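Local atomic coordinates of chintase (Rhizomucor miehei, PDB entry 5YUQ), a protein that hydrolyses chitin as a family 18 glycosyl hydrolase, with its active site in a tunnel. Residues Leu230-Leu242 and Thr280-Gln292. Sequence-based numbering, arbitrary orientation.
Sequences LGVPFYGRVSKTL and TYSGQYIWRTIAQ
Arg237 reaches across to the carbonyl of Ser282, and its side chain can be followed outward atom by atom. CB and CG pass beside Gly283 O; CG, anti to the backbone N (chi1 168°), already nears Ser282 O, and CD lies closer still. A bend at chi3 (-61°) then turns NE onto that oxygen, 2.9 Å from Ser282 O, almost in line with the carbonyl, with Ser282 O lying in the guanidinium plane. CZ follows, still 3.8 Å from Ser282 O, before NH2 forms a salt bridge with Asp182, which is also hydrogen-bonded to Tyr235 OH. The backbones pair antiparallel: Gly236 N gives a nearly straight 2.7 Å bond to Tyr285 O, while Tyr285 N approaches Gly236 O from above its carbonyl plane. Val238 N binds Gly283 O, and Phe234 O receives Trp287 N at the start of helix 287-292. Tyr285 points to the other face from Arg237, and Val238 CG1 meets its ring obliquely, 3.6 Å from CD2. The pairing thus joins the outer half of strand 228-240, past its break, to chain that follows, consistent with the alpha+beta insertion of some family 18 chitinases. Held at NE by Ser282 O and at NH2 by Asp182, the guanidinium has its rotation fixed.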
ATOM      1  N   LEU A 230      -9.785  -0.751   2.428  1.00 12.28           N
ATOM      2  CA  LEU A 230      -8.724  -0.953   3.409  1.00 13.10           C
ATOM      3  C   LEU A 230      -7.624  -1.845   2.839  1.00 14.11           C
ATOM      4  O   LEU A 230      -7.858  -3.010   2.530  1.00 14.61           O
ATOM      5  CB  LEU A 230      -9.275  -1.584   4.689  1.00 13.62           C
ATOM      6  CG  LEU A 230      -8.260  -1.840   5.804  1.00 12.97           C
ATOM      7  CD1 LEU A 230      -7.647  -0.542   6.288  1.00 15.84           C
ATOM      8  CD2 LEU A 230      -8.907  -2.602   6.966  1.00 17.30           C
ATOM      9  N   GLY A 231      -6.427  -1.293   2.688  1.00 11.40           N
ATOM     10  CA  GLY A 231      -5.306  -2.083   2.204  1.00 12.51           C
ATOM     11  C   GLY A 231      -4.677  -2.881   3.320  1.00 13.21           C
ATOM     12  O   GLY A 231      -4.562  -2.393   4.444  1.00 13.86           O
ATOM     13  N   VAL A 232      -4.241  -4.094   2.996  1.00 12.00           N
ATOM     14  CA  VAL A 232      -3.643  -4.997   3.967  1.00 12.33           C
ATOM     15  C   VAL A 232      -2.394  -5.602   3.353  1.00 15.15           C
ATOM     16  O   VAL A 232      -2.287  -5.721   2.136  1.00 12.87           O
ATOM     17  CB  VAL A 232      -4.633  -6.126   4.392  1.00 12.94           C
ATOM     18  CG1 VAL A 232      -5.978  -5.527   4.800  1.00 13.66           C
ATOM     19  CG2 VAL A 232      -4.826  -7.140   3.267  1.00 12.55           C
ATOM     20  N   PRO A 233      -1.427  -5.971   4.199  1.00 13.46           N
ATOM     21  CA  PRO A 233      -0.152  -6.510   3.726  1.00 13.29           C
ATOM     22  C   PRO A 233      -0.117  -8.034   3.740  1.00 13.22           C
ATOM     23  O   PRO A 233      -0.716  -8.659   4.622  1.00 14.13           O
ATOM     24  CB  PRO A 233       0.835  -5.969   4.761  1.00 13.31           C
ATOM     25  CG  PRO A 233       0.037  -5.979   6.036  1.00 12.69           C
ATOM     26  CD  PRO A 233      -1.390  -5.638   5.635  1.00 13.03           C
ATOM     27  N   PHE A 234       0.575  -8.625   2.767  1.00 12.83           N
ATOM     28  CA  PHE A 234       0.856 -10.064   2.792  1.00 10.75           C
ATOM     29  C   PHE A 234       2.303 -10.291   3.226  1.00 11.89           C
ATOM     30  O   PHE A 234       2.934 -11.288   2.860  1.00 12.71           O
ATOM     31  CB  PHE A 234       0.607 -10.704   1.424  1.00 13.36           C
ATOM     32  CG  PHE A 234      -0.839 -11.070   1.158  1.00 13.43           C
ATOM     33  CD1 PHE A 234      -1.874 -10.541   1.920  1.00 12.93           C
ATOM     34  CD2 PHE A 234      -1.155 -11.960   0.143  1.00 11.50           C
ATOM     35  CE1 PHE A 234      -3.209 -10.897   1.657  1.00 12.73           C
ATOM     36  CE2 PHE A 234      -2.474 -12.317  -0.121  1.00 12.77           C
ATOM     37  CZ  PHE A 234      -3.501 -11.778   0.632  1.00 14.33           C
ATOM     38  N   TYR A 235       2.814  -9.356   4.022  1.00 12.72           N
ATOM     39  CA  TYR A 235       4.174  -9.406   4.544  1.00 12.30           C
ATOM     40  C   TYR A 235       4.173  -8.783   5.927  1.00 13.52           C
ATOM     41  O   TYR A 235       3.211  -8.110   6.316  1.00 14.16           O
ATOM     42  CB  TYR A 235       5.118  -8.598   3.643  1.00 13.19           C
ATOM     43  CG  TYR A 235       4.791  -7.110   3.613  1.00 12.42           C
ATOM     44  CD1 TYR A 235       3.799  -6.612   2.775  1.00 13.21           C
ATOM     45  CD2 TYR A 235       5.468  -6.216   4.425  1.00 14.35           C
ATOM     46  CE1 TYR A 235       3.489  -5.274   2.754  1.00 14.10           C
ATOM     47  CE2 TYR A 235       5.164  -4.864   4.414  1.00 15.39           C
ATOM     48  CZ  TYR A 235       4.175  -4.402   3.572  1.00 14.89           C
ATOM     49  OH  TYR A 235       3.842  -3.063   3.527  1.00 18.41           O
ATOM     50  N   GLY A 236       5.263  -8.998   6.655  1.00 12.68           N
ATOM     51  CA  GLY A 236       5.493  -8.318   7.908  1.00 13.97           C
ATOM     52  C   GLY A 236       6.818  -7.586   7.844  1.00 15.05           C
ATOM     53  O   GLY A 236       7.468  -7.561   6.795  1.00 13.08           O
ATOM     54  N   ARG A 237       7.219  -6.985   8.954  1.00 12.28           N
ATOM     55  CA  ARG A 237       8.499  -6.276   9.002  1.00 15.23           C
ATOM     56  C   ARG A 237       9.246  -6.620  10.271  1.00 16.14           C
ATOM     57  O   ARG A 237       8.641  -6.736  11.339  1.00 15.45           O
ATOM     58  CB  ARG A 237       8.286  -4.764   8.926  1.00 16.64           C
ATOM     59  CG  ARG A 237       9.535  -3.947   9.255  1.00 19.95           C
ATOM     60  CD  ARG A 237       9.421  -2.491   8.795  1.00 21.77           C
ATOM     61  NE  ARG A 237       9.248  -2.421   7.346  1.00 22.56           N
ATOM     62  CZ  ARG A 237       8.075  -2.301   6.745  1.00 19.09           C
ATOM     63  NH1 ARG A 237       6.966  -2.199   7.470  1.00 22.62           N
ATOM     64  NH2 ARG A 237       8.011  -2.265   5.425  1.00 24.09           N
ATOM     65  N   VAL A 238      10.559  -6.803  10.154  1.00 15.12           N
ATOM     66  CA  VAL A 238      11.385  -6.975  11.336  1.00 12.50           C
ATOM     67  C   VAL A 238      11.993  -5.654  11.797  1.00 14.93           C
ATOM     68  O   VAL A 238      12.332  -4.790  10.986  1.00 16.09           O
ATOM     69  CB  VAL A 238      12.502  -8.034  11.137  1.00 17.06           C
ATOM     70  CG1 VAL A 238      11.894  -9.420  10.986  1.00 17.40           C
ATOM     71  CG2 VAL A 238      13.385  -7.682   9.947  1.00 15.83           C
ATOM     72  N   SER A 239      12.073  -5.494  13.111  1.00 14.77           N
ATOM     73  CA  SER A 239      12.821  -4.411  13.729  1.00 13.04           C
ATOM     74  C   SER A 239      13.804  -5.048  14.692  1.00 13.05           C
ATOM     75  O   SER A 239      13.623  -6.188  15.123  1.00 15.61           O
ATOM     76  CB  SER A 239      11.891  -3.483  14.503  1.00 12.80           C
ATOM     77  OG  SER A 239      10.969  -2.845  13.633  1.00 15.75           O
ATOM     78  N   LYS A 240      14.848  -4.314  15.040  1.00 13.31           N
ATOM     79  CA  LYS A 240      15.808  -4.801  16.018  1.00 14.76           C
ATOM     80  C   LYS A 240      15.490  -4.186  17.373  1.00 14.57           C
ATOM     81  O   LYS A 240      15.564  -2.967  17.531  1.00 14.92           O
ATOM     82  CB  LYS A 240      17.220  -4.402  15.611  1.00 15.31           C
ATOM     83  CG  LYS A 240      18.284  -4.969  16.549  1.00 19.20           C
ATOM     84  CD  LYS A 240      19.669  -4.505  16.166  1.00 20.14           C
ATOM     85  CE  LYS A 240      20.707  -5.239  17.012  1.00 19.57           C
ATOM     86  NZ  LYS A 240      22.084  -4.786  16.690  1.00 24.25           N
ATOM     87  N   THR A 241      15.123  -5.015  18.346  1.00 14.40           N
ATOM     88  CA  THR A 241      14.852  -4.499  19.684  1.00 14.67           C
ATOM     89  C   THR A 241      16.161  -4.277  20.439  1.00 16.45           C
ATOM     90  O   THR A 241      17.157  -4.968  20.196  1.00 15.48           O
ATOM     91  CB  THR A 241      13.932  -5.428  20.489  1.00 10.93           C
ATOM     92  OG1 THR A 241      14.628  -6.636  20.818  1.00 15.11           O
ATOM     93  CG2 THR A 241      12.697  -5.780  19.677  1.00 13.89           C
ATOM     94  N   LEU A 242      16.160  -3.309  21.351  1.00 15.49           N
ATOM     95  CA  LEU A 242      17.355  -3.017  22.136  1.00 13.65           C
ATOM     96  C   LEU A 242      17.529  -4.024  23.258  1.00 15.84           C
ATOM     97  O   LEU A 242      18.649  -4.300  23.667  1.00 18.77           O
ATOM     98  CB  LEU A 242      17.294  -1.603  22.716  1.00 14.32           C
ATOM     99  CG  LEU A 242      17.212  -0.478  21.691  1.00 16.41           C
ATOM    100  CD1 LEU A 242      17.236   0.882  22.385  1.00 19.15           C
ATOM    101  CD2 LEU A 242      18.351  -0.602  20.699  1.00 15.54           C
ATOM    102  N   THR A 280      19.483   0.753   1.372  1.00 23.77           N
ATOM    103  CA  THR A 280      19.002   0.324   2.683  1.00 21.95           C
ATOM    104  C   THR A 280      18.134  -0.918   2.563  1.00 21.19           C
ATOM    105  O   THR A 280      17.631  -1.230   1.484  1.00 21.54           O
ATOM    106  CB  THR A 280      18.170   1.424   3.367  1.00 19.92           C
ATOM    107  OG1 THR A 280      17.061   1.771   2.533  1.00 22.15           O
ATOM    108  CG2 THR A 280      19.013   2.661   3.614  1.00 25.04           C
ATOM    109  N   TYR A 281      17.975  -1.631   3.676  1.00 19.74           N
ATOM    110  CA  TYR A 281      17.004  -2.710   3.762  1.00 17.76           C
ATOM    111  C   TYR A 281      15.650  -2.142   4.175  1.00 20.11           C
ATOM    112  O   TYR A 281      15.582  -1.060   4.753  1.00 22.11           O
ATOM    113  CB  TYR A 281      17.449  -3.759   4.780  1.00 18.81           C
ATOM    114  CG  TYR A 281      18.685  -4.522   4.382  1.00 21.21           C
ATOM    115  CD1 TYR A 281      18.667  -5.386   3.297  1.00 22.93           C
ATOM    116  CD2 TYR A 281      19.861  -4.402   5.109  1.00 26.54           C
ATOM    117  CE1 TYR A 281      19.790  -6.098   2.938  1.00 28.44           C
ATOM    118  CE2 TYR A 281      20.994  -5.118   4.755  1.00 24.03           C
ATOM    119  CZ  TYR A 281      20.948  -5.959   3.666  1.00 28.44           C
ATOM    120  OH  TYR A 281      22.062  -6.677   3.299  1.00 30.96           O
ATOM    121  N   SER A 282      14.582  -2.883   3.888  1.00 19.10           N
ATOM    122  CA  SER A 282      13.238  -2.459   4.265  1.00 24.48           C
ATOM    123  C   SER A 282      12.741  -3.229   5.476  1.00 20.81           C
ATOM    124  O   SER A 282      11.823  -2.782   6.165  1.00 18.28           O
ATOM    125  CB  SER A 282      12.266  -2.671   3.112  1.00 22.75           C
ATOM    126  OG  SER A 282      12.118  -4.048   2.827  1.00 26.00           O
ATOM    127  N   GLY A 283      13.342  -4.389   5.724  1.00 17.57           N
ATOM    128  CA  GLY A 283      12.927  -5.243   6.826  1.00 15.08           C
ATOM    129  C   GLY A 283      11.779  -6.149   6.450  1.00 15.49           C
ATOM    130  O   GLY A 283      11.252  -6.868   7.295  1.00 16.11           O
ATOM    131  N   GLN A 284      11.412  -6.123   5.173  1.00 16.71           N
ATOM    132  CA  GLN A 284      10.282  -6.898   4.669  1.00 18.08           C
ATOM    133  C   GLN A 284      10.485  -8.394   4.885  1.00 17.23           C
ATOM    134  O   GLN A 284      11.570  -8.936   4.672  1.00 16.37           O
ATOM    135  CB  GLN A 284      10.060  -6.592   3.190  1.00 17.78           C
ATOM    136  CG  GLN A 284       8.941  -7.395   2.540  1.00 20.85           C
ATOM    137  CD  GLN A 284       8.747  -7.031   1.081  1.00 25.50           C
ATOM    138  OE1 GLN A 284       7.976  -6.127   0.753  1.00 26.80           O
ATOM    139  NE2 GLN A 284       9.454  -7.737   0.195  1.00 27.89           N
ATOM    140  N   TYR A 285       9.419  -9.053   5.317  1.00 16.51           N
ATOM    141  CA  TYR A 285       9.434 -10.474   5.589  1.00 17.97           C
ATOM    142  C   TYR A 285       8.118 -10.990   5.020  1.00 16.74           C
ATOM    143  O   TYR A 285       7.064 -10.772   5.612  1.00 15.40           O
ATOM    144  CB  TYR A 285       9.475 -10.660   7.104  1.00 19.78           C
ATOM    145  CG  TYR A 285      10.333 -11.801   7.588  1.00 18.50           C
ATOM    146  CD1 TYR A 285       9.846 -13.091   7.584  1.00 21.43           C
ATOM    147  CD2 TYR A 285      11.609 -11.576   8.082  1.00 21.21           C
ATOM    148  CE1 TYR A 285      10.599 -14.135   8.032  1.00 22.58           C
ATOM    149  CE2 TYR A 285      12.386 -12.633   8.540  1.00 19.70           C
ATOM    150  CZ  TYR A 285      11.866 -13.904   8.506  1.00 20.17           C
ATOM    151  OH  TYR A 285      12.611 -14.972   8.953  1.00 27.68           O
ATOM    152  N   ILE A 286       8.153 -11.644   3.863  1.00 13.56           N
ATOM    153  CA  ILE A 286       6.886 -11.987   3.205  1.00 12.14           C
ATOM    154  C   ILE A 286       6.231 -13.216   3.819  1.00 15.37           C
ATOM    155  O   ILE A 286       6.890 -14.041   4.450  1.00 14.51           O
ATOM    156  CB  ILE A 286       7.018 -12.163   1.679  1.00 14.07           C
ATOM    157  CG1 ILE A 286       7.890 -13.375   1.342  1.00 14.61           C
ATOM    158  CG2 ILE A 286       7.566 -10.894   1.040  1.00 15.37           C
ATOM    159  CD1 ILE A 286       7.729 -13.829  -0.098  1.00 18.81           C
ATOM    160  N   TRP A 287       4.923 -13.334   3.641  1.00 13.12           N
ATOM    161  CA  TRP A 287       4.186 -14.420   4.263  1.00 12.96           C
ATOM    162  C   TRP A 287       4.754 -15.787   3.908  1.00 15.91           C
ATOM    163  O   TRP A 287       4.816 -16.670   4.768  1.00 14.78           O
ATOM    164  CB  TRP A 287       2.707 -14.372   3.897  1.00 12.96           C
ATOM    165  CG  TRP A 287       1.991 -15.570   4.428  1.00 13.06           C
ATOM    166  CD1 TRP A 287       1.598 -16.673   3.726  1.00 13.91           C
ATOM    167  CD2 TRP A 287       1.609 -15.802   5.790  1.00 12.66           C
ATOM    168  NE1 TRP A 287       0.993 -17.577   4.570  1.00 15.51           N
ATOM    169  CE2 TRP A 287       0.984 -17.063   5.842  1.00 13.42           C
ATOM    170  CE3 TRP A 287       1.729 -15.062   6.970  1.00 12.60           C
ATOM    171  CZ2 TRP A 287       0.474 -17.596   7.025  1.00 14.44           C
ATOM    172  CZ3 TRP A 287       1.227 -15.591   8.145  1.00 16.12           C
ATOM    173  CH2 TRP A 287       0.609 -16.848   8.164  1.00 15.31           C
ATOM    174  N   ARG A 288       5.172 -15.975   2.664  1.00 15.31           N
ATOM    175  CA  ARG A 288       5.695 -17.288   2.242  1.00 18.03           C
ATOM    176  C   ARG A 288       6.814 -17.719   3.211  1.00 17.05           C
ATOM    177  O   ARG A 288       6.864 -18.868   3.553  1.00 17.64           O
ATOM    178  CB  ARG A 288       6.228 -17.332   0.838  1.00 20.40           C
ATOM    179  CG  ARG A 288       5.179 -17.140  -0.231  1.00 22.16           C
ATOM    180  CD  ARG A 288       5.690 -17.059  -1.654  1.00 20.29           C
ATOM    181  NE  ARG A 288       6.159 -18.359  -2.140  1.00 21.82           N
ATOM    182  CZ  ARG A 288       5.363 -19.307  -2.592  1.00 27.50           C
ATOM    183  NH1 ARG A 288       4.049 -19.156  -2.686  1.00 20.06           N
ATOM    184  NH2 ARG A 288       5.894 -20.422  -2.994  1.00 26.31           N
ATOM    185  N   THR A 289       7.692 -16.780   3.571  1.00 17.37           N
ATOM    186  CA  THR A 289       8.796 -17.068   4.481  1.00 15.30           C
ATOM    187  C   THR A 289       8.298 -17.363   5.890  1.00 16.88           C
ATOM    188  O   THR A 289       8.760 -18.303   6.538  1.00 16.26           O
ATOM    189  CB  THR A 289       9.774 -15.893   4.546  1.00 15.91           C
ATOM    190  OG1 THR A 289      10.149 -15.511   3.215  1.00 17.54           O
ATOM    191  CG2 THR A 289      11.016 -16.282   5.339  1.00 17.10           C
ATOM    192  N   ILE A 290       7.361 -16.549   6.366  1.00 16.27           N
ATOM    193  CA  ILE A 290       6.767 -16.751   7.683  1.00 14.34           C
ATOM    194  C   ILE A 290       6.165 -18.156   7.787  1.00 15.85           C
ATOM    195  O   ILE A 290       6.363 -18.860   8.783  1.00 17.07           O
ATOM    196  CB  ILE A 290       5.694 -15.678   7.960  1.00 14.66           C
ATOM    197  CG1 ILE A 290       6.331 -14.282   7.881  1.00 15.04           C
ATOM    198  CG2 ILE A 290       5.052 -15.884   9.320  1.00 15.21           C
ATOM    199  CD1 ILE A 290       5.342 -13.123   8.062  1.00 13.88           C
ATOM    200  N   ALA A 291       5.468 -18.573   6.736  1.00 13.76           N
ATOM    201  CA  ALA A 291       4.834 -19.888   6.708  1.00 15.60           C
ATOM    202  C   ALA A 291       5.882 -20.991   6.628  1.00 18.53           C
ATOM    203  O   ALA A 291       5.842 -21.954   7.403  1.00 19.66           O
ATOM    204  CB  ALA A 291       3.872 -19.978   5.540  1.00 17.09           C
ATOM    205  N   GLN A 292       6.829 -20.843   5.704  1.00 15.72           N
ATOM    206  CA  GLN A 292       7.848 -21.876   5.491  1.00 17.57           C
ATOM    207  C   GLN A 292       8.725 -22.091   6.719  1.00 20.22           C
ATOM    208  O   GLN A 292       9.163 -23.217   6.981  1.00 20.71           O
ATOM    209  CB  GLN A 292       8.724 -21.528   4.280  1.00 23.02           C
ATOM    210  CG  GLN A 292       8.046 -21.693   2.922  1.00 36.67           C
ATOM    211  CD  GLN A 292       8.757 -20.931   1.808  1.00 43.09           C
ATOM    212  OE1 GLN A 292       9.722 -20.197   2.053  1.00 42.12           O
ATOM    213  NE2 GLN A 292       8.279 -21.100   0.578  1.00 35.36           N
TER